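PDB 1WC2: endoglucanase from Mytilus edulis, which hydrolyses internal beta-1,4-glucosidic linkages of cellulose and related beta-glucans as a family 45 glycoside hydrolase, and also shows expansin activity. Local coordinates for residues H68-G79 with V89-I99; P108-G116 with N123-D132. All coordinates share one frame; numbering follows the deposited sequence. Where two conformers were deposited one is given.

Contact 1: H68-G79 with V89-I99; sequences HCGQCIKLTTTG and VREGLSKTFMI
Strands 72-78 and 94-99 run antiparallel, their axes 4.5 Å apart at closest approach and 152° between directions. Ile73 pairs with Phe97 and Leu75 with Lys95 as hydrogen-bonded pairs; Cys72-Met98, Lys74-Thr96 and Thr76-Ser94 alternate with them as non-hydrogen-bonded pairs. The ladder weakens locally at Lys95 N to Leu75 O, 3.3 Å with a bent N-H...O angle of 141°. At the Ile99 end the type II turn of His68 to Gln71 itself meets the second strand: Gly70 N donates to Ile99 O and Ile99 N to Gln71 O.

Side chains sort by face. Ile73, Leu75 and Phe97 share one: the Leu75 and Phe97 side chains cross at about a right angle, Leu75 CD1 lying 3.9 Å from Phe97 CE1. Ile99 reaches CD1 to within 4.0 Å of Ile73 CG1, and both isoleucines also touch Tyr56 of helix 54-57. On the other face, with Cys72, Lys74 and Met98, Thr96 straddles two neighbours: CG2 lies 3.6 Å from Cys72 CB while OG1 rests beside Lys74 CB. Cys72 SG, in a disulfide with Cys157, packs on Met98 CB.

Past the last paired residues, Thr77 N still donates to Leu93 O, and its side chain grips residues 90-93. With OG1 set between the backbone N and carbonyl carbon (chi1 59°), its hydroxyl donates to a lone pair of Arg90 O at 2.7 Å and accepts a bent bond from Leu93 N at 3.1 Å. Thr77 O takes Gly92 N from above its carbonyl plane, and a water joins that oxygen to Glu91 OE2, which Tyr11 also binds.

One buried hydroxyl thus acts as donor and acceptor together, which would limit its rotation while holding the bend against Thr77; Ile73, Leu75 and Phe97 probably contribute to the double-psi beta-barrel interior.

Contact 2: P108-G116 with N123-D132; sequences PNQDWCNQG and NKYGYELHLD
Asp111, Trp112 and Gln115 hydrogen-bond to the segment that begins with the Asn123-Gly126 type I turn. Lys124 N donates to Asp111 O, and Asn123 ND2 to Trp112 O at 2.9 Å; that oxygen lies in the Asn123 amide plane, with an N-H...O angle of 160°. Asn123 OD1 turns back on its own segment in an Asx turn, receiving Tyr125 N and Tyr127 N from opposite faces of its plane. Gln115, bent at chi2, brings NE2 to 3.0 Å from Tyr127 O, which Asn123 N reaches from the other face.

Among charged groups, Lys124, extended, crosses Asp111 at a slant, with NZ near OD1 in a salt bridge; the position of NZ is less certain. A water held by Tyr125 OH reaches Asp111 OD2 only weakly.

The aromatic contacts centre on Trp112. Its six-membered ring forms an offset stack with Tyr125, centroids 4.6 Å apart and planes at 30°. Trp112 CB sits over the centre of the His130 ring, a CH-pi contact 3.7 Å from the centroid, while Trp112 CE3 lies 3.4 Å from His130 CE1. On the same histidine, CD2 is 3.6 Å from Cys113 SG, the sulfur disulfide-bonded to Cys103.

Held from the loop side by Trp112, the imidazole has both nitrogens engaged: ND1 with Ser18, and NE2, in one modelled conformer of each residue, donating in its ring plane but at a bent 136° to Asp132 OD1, 3.0 Å away. Asp132 is probably the catalytic proton donor, as in related family 45 enzymes; His130 may help orient its carboxylate, with Trp112 and Cys113 a further shell behind.

In the fold
From the N terminus, contact 1 comes first: 68-79 turns a corner at Gly79, and a short excursion of nine residues brings the chain back as 89-99. Contact 2 opens after strand 102-103, where loop 108-116 is closed by 123-132 across six intervening residues. The two loops are in series, neither nesting nor crossing, with centres about 16 Å apart. They meet at the face of contact 1 that carries Ile73 and Leu75, where Leu75 CD1 lies 4.1 Å from Leu131 CD1. Strand 49-53 bridges them in the mixed sheet, parallel to 94-100 and antiparallel to 129-134, so the first hairpin joins the strand carrying the probable proton donor within the double-psi barrel.

Contact 1: H68-G79 with V89-I99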
loop_
_atom_site.group_PDB
_atom_site.type_symbol
_atom_site.label_atom_id
_atom_site.label_comp_id
_atom_site.label_asym_id
_atom_site.label_seq_id
_atom_site.Cartn_x
_atom_site.Cartn_y
_atom_site.Cartn_z
ATOM N N HIS A 68 6.292 7.366 -6.827
ATOM C CA HIS A 68 6.320 5.970 -6.421
ATOM C C HIS A 68 5.259 5.096 -7.085
ATOM O O HIS A 68 5.084 3.952 -6.693
ATOM C CB HIS A 68 6.365 5.867 -4.888
ATOM C CG HIS A 68 7.684 6.314 -4.331
ATOM N ND1 HIS A 68 7.811 7.165 -3.254
ATOM C CD2 HIS A 68 8.947 6.056 -4.753
ATOM C CE1 HIS A 68 9.095 7.382 -3.019
ATOM N NE2 HIS A 68 9.803 6.725 -3.918
ATOM N N CYS A 69 4.603 5.609 -8.128
ATOM C CA CYS A 69 3.784 4.744 -8.982
ATOM C C CYS A 69 4.618 3.574 -9.513
ATOM O O CYS A 69 5.724 3.773 -10.011
ATOM C CB CYS A 69 3.232 5.524 -10.179
ATOM S SG CYS A 69 1.727 6.475 -9.848
ATOM N N GLY A 70 4.062 2.374 -9.436
ATOM C CA GLY A 70 4.714 1.173 -9.952
ATOM C C GLY A 70 5.750 0.536 -9.038
ATOM O O GLY A 70 6.305 -0.521 -9.377
ATOM N N GLN A 71 6.040 1.163 -7.895
ATOM C CA GLN A 71 7.032 0.626 -6.973
ATOM C C GLN A 71 6.391 -0.502 -6.173
ATOM O O GLN A 71 5.227 -0.405 -5.768
ATOM C CB GLN A 71 7.525 1.715 -6.026
ATOM C CG GLN A 71 8.701 1.283 -5.187
ATOM C CD GLN A 71 9.162 2.373 -4.250
ATOM O OE1 GLN A 71 8.404 2.803 -3.374
ATOM N NE2 GLN A 71 10.411 2.817 -4.412
ATOM N N CYS A 72 7.158 -1.568 -5.936
ATOM C CA CYS A 72 6.699 -2.674 -5.102
ATOM C C CYS A 72 7.262 -2.581 -3.685
ATOM O O CYS A 72 8.461 -2.306 -3.484
ATOM C CB CYS A 72 7.041 -4.023 -5.738
ATOM S SG CYS A 72 6.007 -4.386 -7.187
ATOM N N ILE A 73 6.370 -2.813 -2.727
ATOM C CA ILE A 73 6.647 -2.747 -1.299
ATOM C C ILE A 73 6.320 -4.103 -0.675
ATOM O O ILE A 73 5.184 -4.568 -0.744
ATOM C CB ILE A 73 5.773 -1.666 -0.605
ATOM C CG1 ILE A 73 5.893 -0.302 -1.289
ATOM C CG2 ILE A 73 6.099 -1.628 0.900
ATOM C CD1 ILE A 73 7.226 0.301 -1.194
ATOM N N LYS A 74 7.325 -4.731 -0.067
ATOM C CA LYS A 74 7.151 -5.976 0.670
ATOM C C LYS A 74 6.791 -5.664 2.116
ATOM O O LYS A 74 7.542 -4.961 2.810
ATOM C CB LYS A 74 8.427 -6.817 0.602
ATOM C CG LYS A 74 8.304 -8.169 1.301
ATOM C CD LYS A 74 9.562 -9.019 1.148
ATOM C CE LYS A 74 9.453 -10.364 1.870
ATOM N NZ LYS A 74 10.759 -11.083 1.846
ATOM N N LEU A 75 5.633 -6.150 2.552
ATOM C CA LEU A 75 5.141 -5.954 3.909
ATOM C C LEU A 75 5.320 -7.232 4.707
ATOM O O LEU A 75 5.008 -8.314 4.207
ATOM C CB LEU A 75 3.659 -5.589 3.881
ATOM C CG LEU A 75 3.282 -4.275 3.184
ATOM C CD1 LEU A 75 1.786 -4.034 3.328
ATOM C CD2 LEU A 75 4.078 -3.110 3.750
ATOM N N THR A 76 5.808 -7.106 5.940
ATOM C CA THR A 76 5.943 -8.221 6.875
ATOM C C THR A 76 5.127 -7.915 8.127
ATOM O O THR A 76 5.277 -6.847 8.721
ATOM C CB THR A 76 7.430 -8.422 7.231
ATOM O OG1 THR A 76 8.165 -8.727 6.035
ATOM C CG2 THR A 76 7.607 -9.618 8.178
ATOM N N THR A 77 4.261 -8.840 8.548
ATOM C CA THR A 77 3.413 -8.580 9.712
ATOM C C THR A 77 4.236 -8.597 10.995
ATOM O O THR A 77 5.148 -9.419 11.161
ATOM C CB THR A 77 2.272 -9.605 9.826
ATOM O OG1 THR A 77 2.827 -10.925 9.935
ATOM C CG2 THR A 77 1.374 -9.576 8.584
ATOM N N THR A 78 3.940 -7.670 11.898
ATOM C CA THR A 78 4.556 -7.662 13.222
ATOM C C THR A 78 3.839 -8.594 14.198
ATOM O O THR A 78 4.409 -8.954 15.230
ATOM C CB THR A 78 4.534 -6.266 13.847
ATOM O OG1 THR A 78 3.166 -5.878 14.054
ATOM C CG2 THR A 78 5.203 -5.210 12.947
ATOM N N GLY A 79 2.597 -8.958 13.879
ATOM C CA GLY A 79 1.694 -9.611 14.809
ATOM C C GLY A 79 0.676 -8.652 15.425
ATOM O O GLY A 79 -0.312 -9.104 16.018
ATOM N N VAL A 89 -3.051 -11.465 13.848
ATOM C CA VAL A 89 -2.446 -12.198 12.743
ATOM C C VAL A 89 -1.113 -12.816 13.188
ATOM O O VAL A 89 -0.451 -12.289 14.077
ATOM C CB VAL A 89 -2.222 -11.254 11.534
ATOM C CG1 VAL A 89 -1.189 -10.184 11.860
ATOM C CG2 VAL A 89 -1.832 -12.027 10.287
ATOM N N ARG A 90 -0.713 -13.922 12.567
ATOM C CA ARG A 90 0.608 -14.495 12.823
ATOM C C ARG A 90 1.700 -13.492 12.442
ATOM O O ARG A 90 1.581 -12.830 11.422
ATOM C CB ARG A 90 0.806 -15.793 12.037
ATOM C CG ARG A 90 2.098 -16.506 12.401
ATOM C CD ARG A 90 2.007 -18.010 12.384
ATOM N NE ARG A 90 1.870 -18.467 11.009
ATOM C CZ ARG A 90 0.776 -18.998 10.474
ATOM N NH1 ARG A 90 -0.336 -19.187 11.188
ATOM N NH2 ARG A 90 0.802 -19.357 9.198
ATOM N N GLU A 91 2.742 -13.384 13.268
ATOM C CA GLU A 91 3.901 -12.542 12.968
ATOM C C GLU A 91 4.738 -13.207 11.890
ATOM O O GLU A 91 4.879 -14.435 11.876
ATOM C CB GLU A 91 4.770 -12.310 14.216
ATOM C CG GLU A 91 6.037 -11.509 13.930
ATOM C CD GLU A 91 6.790 -11.010 15.147
ATOM O OE1 GLU A 91 6.474 -11.417 16.283
ATOM O OE2 GLU A 91 7.716 -10.185 14.939
ATOM N N GLY A 92 5.297 -12.401 10.995
ATOM C CA GLY A 92 6.265 -12.866 10.021
ATOM C C GLY A 92 5.700 -13.289 8.684
ATOM O O GLY A 92 6.457 -13.774 7.835
ATOM N N LEU A 93 4.398 -13.118 8.481
ATOM C CA LEU A 93 3.792 -13.336 7.175
ATOM C C LEU A 93 4.176 -12.174 6.269
ATOM O O LEU A 93 4.307 -11.036 6.730
ATOM C CB LEU A 93 2.277 -13.411 7.276
ATOM C CG LEU A 93 1.707 -14.524 8.164
ATOM C CD1 LEU A 93 0.202 -14.406 8.217
ATOM C CD2 LEU A 93 2.109 -15.886 7.653
ATOM N N SER A 94 4.334 -12.444 4.980
ATOM C CA SER A 94 4.745 -11.387 4.064
ATOM C C SER A 94 4.260 -11.560 2.632
ATOM O O SER A 94 4.331 -12.662 2.066
ATOM C CB SER A 94 6.268 -11.247 4.048
ATOM O OG SER A 94 6.876 -12.335 3.377
ATOM N N LYS A 95 3.829 -10.443 2.048
ATOM C CA LYS A 95 3.463 -10.366 0.640
ATOM C C LYS A 95 3.933 -9.008 0.111
ATOM O O LYS A 95 4.156 -8.070 0.892
ATOM C CB LYS A 95 1.943 -10.490 0.433
ATOM C CG LYS A 95 1.338 -11.869 0.710
ATOM C CD LYS A 95 1.859 -12.945 -0.227
ATOM C CE LYS A 95 1.131 -14.275 -0.031
ATOM N NZ LYS A 95 1.750 -15.378 -0.809
ATOM N N THR A 96 4.044 -8.905 -1.209
ATOM C CA THR A 96 4.499 -7.693 -1.878
ATOM C C THR A 96 3.360 -7.059 -2.692
ATOM O O THR A 96 2.640 -7.754 -3.432
ATOM C CB THR A 96 5.701 -8.028 -2.774
ATOM O OG1 THR A 96 6.823 -8.397 -1.962
ATOM C CG2 THR A 96 6.166 -6.825 -3.595
ATOM N N PHE A 97 3.227 -5.740 -2.562
ATOM C CA PHE A 97 2.158 -4.961 -3.172
ATOM C C PHE A 97 2.751 -3.918 -4.107
ATOM O O PHE A 97 3.679 -3.200 -3.742
ATOM C CB PHE A 97 1.316 -4.273 -2.083
ATOM C CG PHE A 97 0.645 -5.240 -1.146
ATOM C CD1 PHE A 97 1.357 -5.819 -0.104
ATOM C CD2 PHE A 97 -0.688 -5.590 -1.312
ATOM C CE1 PHE A 97 0.764 -6.744 0.743
ATOM C CE2 PHE A 97 -1.291 -6.512 -0.454
ATOM C CZ PHE A 97 -0.561 -7.088 0.571
ATOM N N MET A 98 2.200 -3.796 -5.309
ATOM C CA MET A 98 2.563 -2.704 -6.217
ATOM C C MET A 98 1.699 -1.471 -5.939
ATOM O O MET A 98 0.466 -1.585 -5.875
ATOM C CB MET A 98 2.377 -3.120 -7.676
ATOM C CG MET A 98 2.738 -2.003 -8.662
ATOM S SD MET A 98 2.581 -2.490 -10.403
ATOM C CE MET A 98 4.102 -3.495 -10.589
ATOM N N ILE A 99 2.333 -0.302 -5.818
ATOM C CA ILE A 99 1.594 0.953 -5.694
ATOM C C ILE A 99 0.982 1.298 -7.061
ATOM O O ILE A 99 1.706 1.532 -8.034
ATOM C CB ILE A 99 2.507 2.098 -5.188
ATOM C CG1 ILE A 99 2.977 1.808 -3.754
ATOM C CG2 ILE A 99 1.789 3.441 -5.277
ATOM C CD1 ILE A 99 4.100 2.725 -3.260
HETATM O O HOH W 1 7.837 -9.308 12.077
HETATM O O HOH W 2 -1.960 -10.994 16.737
#

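Contact 2: P108-G116 with N123-D132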
loop_
_atom_site.group_PDB
_atom_site.type_symbol
_atom_site.label_atom_id
_atom_site.label_comp_id
_atom_site.label_asym_id
_atom_site.label_seq_id
_atom_site.Cartn_x
_atom_site.Cartn_y
_atom_site.Cartn_z
ATOM N N PRO A 108 -12.134 10.654 3.423
ATOM C CA PRO A 108 -12.214 10.029 4.747
ATOM C C PRO A 108 -10.897 9.397 5.243
ATOM O O PRO A 108 -10.953 8.531 6.125
ATOM C CB PRO A 108 -13.242 8.917 4.502
ATOM C CG PRO A 108 -12.919 8.456 3.146
ATOM C CD PRO A 108 -12.438 9.666 2.371
ATOM N N ASN A 109 -9.745 9.818 4.710
ATOM C CA ASN A 109 -8.441 9.216 5.034
ATOM C C ASN A 109 -7.610 10.065 5.986
ATOM O O ASN A 109 -6.399 9.826 6.136
ATOM C CB ASN A 109 -7.639 9.012 3.749
ATOM C CG ASN A 109 -8.470 8.468 2.637
ATOM O OD1 ASN A 109 -9.129 7.459 2.805
ATOM N ND2 ASN A 109 -8.456 9.141 1.496
ATOM N N GLN A 110 -8.239 11.044 6.627
ATOM C CA GLN A 110 -7.543 12.047 7.424
ATOM C C GLN A 110 -6.778 11.503 8.637
ATOM O O GLN A 110 -5.879 12.180 9.148
ATOM C CB GLN A 110 -8.530 13.141 7.860
ATOM C CG GLN A 110 -9.542 12.764 8.944
ATOM C CD GLN A 110 -10.745 11.981 8.452
ATOM O OE1 GLN A 110 -10.907 11.707 7.268
ATOM N NE2 GLN A 110 -11.617 11.623 9.394
ATOM N N ASP A 111 -7.139 10.317 9.118
ATOM C CA ASP A 111 -6.449 9.733 10.263
ATOM C C ASP A 111 -5.244 8.863 9.858
ATOM O O ASP A 111 -4.406 8.567 10.706
ATOM C CB ASP A 111 -7.413 8.882 11.101
ATOM C CG ASP A 111 -8.711 9.615 11.480
ATOM O OD1 ASP A 111 -8.674 10.820 11.796
ATOM O OD2 ASP A 111 -9.794 9.006 11.488
ATOM N N TRP A 112 -5.193 8.455 8.586
ATOM C CA TRP A 112 -4.266 7.431 8.102
ATOM C C TRP A 112 -3.224 7.910 7.079
ATOM O O TRP A 112 -2.112 7.376 7.037
ATOM C CB TRP A 112 -5.042 6.268 7.468
ATOM C CG TRP A 112 -5.984 5.570 8.411
ATOM C CD1 TRP A 112 -7.334 5.737 8.477
ATOM C CD2 TRP A 112 -5.657 4.584 9.410
ATOM N NE1 TRP A 112 -7.865 4.926 9.453
ATOM C CE2 TRP A 112 -6.862 4.196 10.032
ATOM C CE3 TRP A 112 -4.465 3.978 9.830
ATOM C CZ2 TRP A 112 -6.908 3.243 11.069
ATOM C CZ3 TRP A 112 -4.513 3.031 10.844
ATOM C CH2 TRP A 112 -5.730 2.676 11.459
ATOM N N CYS A 113 -3.580 8.874 6.228
ATOM C CA CYS A 113 -2.759 9.259 5.067
ATOM C C CYS A 113 -2.272 10.701 5.155
ATOM O O CYS A 113 -1.873 11.304 4.149
ATOM C CB CYS A 113 -3.537 9.002 3.776
ATOM S SG CYS A 113 -3.797 7.218 3.574
ATOM N N ASN A 114 -2.235 11.208 6.383
ATOM C CA ASN A 114 -1.955 12.613 6.689
ATOM C C ASN A 114 -0.505 12.912 7.108
ATOM O O ASN A 114 -0.242 13.957 7.701
ATOM C CB ASN A 114 -2.936 13.109 7.777
ATOM C CG ASN A 114 -2.737 12.404 9.113
ATOM O OD1 ASN A 114 -2.686 11.158 9.181
ATOM N ND2 ASN A 114 -2.635 13.189 10.186
ATOM N N GLN A 115 0.444 12.036 6.787
ATOM C CA GLN A 115 1.858 12.331 7.051
ATOM C C GLN A 115 2.241 13.632 6.351
ATOM O O GLN A 115 1.892 13.843 5.204
ATOM C CB GLN A 115 2.756 11.212 6.526
ATOM C CG GLN A 115 2.565 9.829 7.164
ATOM C CD GLN A 115 1.405 8.995 6.605
ATOM O OE1 GLN A 115 0.656 9.442 5.716
ATOM N NE2 GLN A 115 1.264 7.769 7.124
ATOM N N GLY A 116 3.020 14.472 7.024
ATOM C CA GLY A 116 3.424 15.759 6.480
ATOM C C GLY A 116 4.620 15.751 5.544
ATOM O O GLY A 116 4.872 16.739 4.846
ATOM N N ASN A 123 1.080 9.468 10.634
ATOM C CA ASN A 123 -0.375 9.577 10.693
ATOM C C ASN A 123 -0.842 9.653 12.158
ATOM O O ASN A 123 -0.015 9.745 13.064
ATOM C CB ASN A 123 -1.074 8.482 9.864
ATOM C CG ASN A 123 -0.825 7.068 10.360
ATOM O OD1 ASN A 123 -0.462 6.839 11.524
ATOM N ND2 ASN A 123 -1.062 6.098 9.469
ATOM N N LYS A 124 -2.149 9.634 12.411
ATOM C CA LYS A 124 -2.642 9.837 13.782
ATOM C C LYS A 124 -2.325 8.666 14.714
ATOM O O LYS A 124 -2.431 8.810 15.930
ATOM C CB LYS A 124 -4.137 10.167 13.780
ATOM C CG LYS A 124 -4.473 11.481 13.106
ATOM C CD LYS A 124 -5.889 11.943 13.398
ATOM C CE LYS A 124 -6.295 13.107 12.505
ATOM N NZ LYS A 124 -7.722 13.497 12.641
ATOM N N TYR A 125 -1.895 7.538 14.157
ATOM C CA TYR A 125 -1.487 6.375 14.926
ATOM C C TYR A 125 0.047 6.204 14.992
ATOM O O TYR A 125 0.533 5.228 15.567
ATOM C CB TYR A 125 -2.171 5.132 14.360
ATOM C CG TYR A 125 -3.677 5.144 14.571
ATOM C CD1 TYR A 125 -4.528 5.432 13.531
ATOM C CD2 TYR A 125 -4.245 4.876 15.824
ATOM C CE1 TYR A 125 -5.914 5.429 13.716
ATOM C CE2 TYR A 125 -5.638 4.877 16.016
ATOM C CZ TYR A 125 -6.449 5.133 14.958
ATOM O OH TYR A 125 -7.824 5.133 15.135
ATOM N N GLY A 126 0.794 7.150 14.402
ATOM C CA GLY A 126 2.246 7.223 14.530
ATOM C C GLY A 126 3.079 6.709 13.363
ATOM O O GLY A 126 4.303 6.740 13.451
ATOM N N TYR A 127 2.459 6.240 12.285
ATOM C CA TYR A 127 3.192 5.553 11.213
ATOM C C TYR A 127 3.642 6.495 10.098
ATOM O O TYR A 127 2.846 7.312 9.619
ATOM C CB TYR A 127 2.335 4.429 10.611
ATOM C CG TYR A 127 1.948 3.374 11.626
ATOM C CD1 TYR A 127 0.738 3.439 12.301
ATOM C CD2 TYR A 127 2.814 2.337 11.950
ATOM C CE1 TYR A 127 0.394 2.497 13.273
ATOM C CE2 TYR A 127 2.485 1.384 12.914
ATOM C CZ TYR A 127 1.260 1.465 13.568
ATOM O OH TYR A 127 0.886 0.563 14.543
ATOM N N GLU A 128 4.908 6.355 9.666
ATOM C CA GLU A 128 5.448 7.232 8.611
ATOM C C GLU A 128 4.959 6.865 7.207
ATOM O O GLU A 128 5.146 7.676 6.304
ATOM C CB GLU A 128 6.993 7.394 8.664
ATOM C CG GLU A 128 7.815 6.185 8.281
ATOM C CD GLU A 128 9.328 6.462 8.287
ATOM O OE1 GLU A 128 9.773 7.629 8.233
ATOM O OE2 GLU A 128 10.121 5.510 8.372
ATOM N N LEU A 129 4.364 5.674 7.031
ATOM C CA LEU A 129 3.783 5.230 5.755
ATOM C C LEU A 129 2.460 4.520 6.052
ATOM O O LEU A 129 2.349 3.804 7.055
ATOM C CB LEU A 129 4.741 4.260 5.034
ATOM C CG LEU A 129 4.234 3.624 3.732
ATOM C CD1 LEU A 129 3.959 4.674 2.661
ATOM C CD2 LEU A 129 5.241 2.588 3.226
ATOM N N HIS A 130 1.474 4.724 5.171
ATOM C CA HIS A 130 0.229 3.968 5.197
ATOM C C HIS A 130 -0.089 3.445 3.800
ATOM O O HIS A 130 0.047 4.186 2.825
ATOM C CB HIS A 130 -0.944 4.821 5.702
ATOM C CG HIS A 130 -2.220 4.071 5.823
ATOM N ND1 HIS A 130 -2.522 3.328 6.945
ATOM C CD2 HIS A 130 -3.238 3.885 4.945
ATOM C CE1 HIS A 130 -3.685 2.726 6.753
ATOM N NE2 HIS A 130 -4.143 3.051 5.552
ATOM N N LEU A 131 -0.517 2.182 3.714
ATOM C CA LEU A 131 -0.986 1.608 2.451
ATOM C C LEU A 131 -2.426 1.116 2.598
ATOM O O LEU A 131 -2.739 0.350 3.512
ATOM C CB LEU A 131 -0.104 0.438 2.012
ATOM C CG LEU A 131 1.359 0.749 1.672
ATOM C CD1 LEU A 131 2.026 -0.526 1.180
ATOM C CD2 LEU A 131 1.531 1.846 0.625
ATOM N N ASP A 132 -3.300 1.566 1.703
ATOM C CA ASP A 132 -4.614 0.957 1.543
ATOM C C ASP A 132 -4.407 -0.228 0.597
ATOM O O ASP A 132 -3.830 -0.070 -0.479
ATOM C CB ASP A 132 -5.672 1.924 0.969
ATOM C CG ASP A 132 -6.232 2.932 1.990
ATOM O OD1 ASP A 132 -5.977 2.835 3.204
ATOM O OD2 ASP A 132 -6.958 3.878 1.606
HETATM O O HOH W 3 -9.219 5.900 12.550
#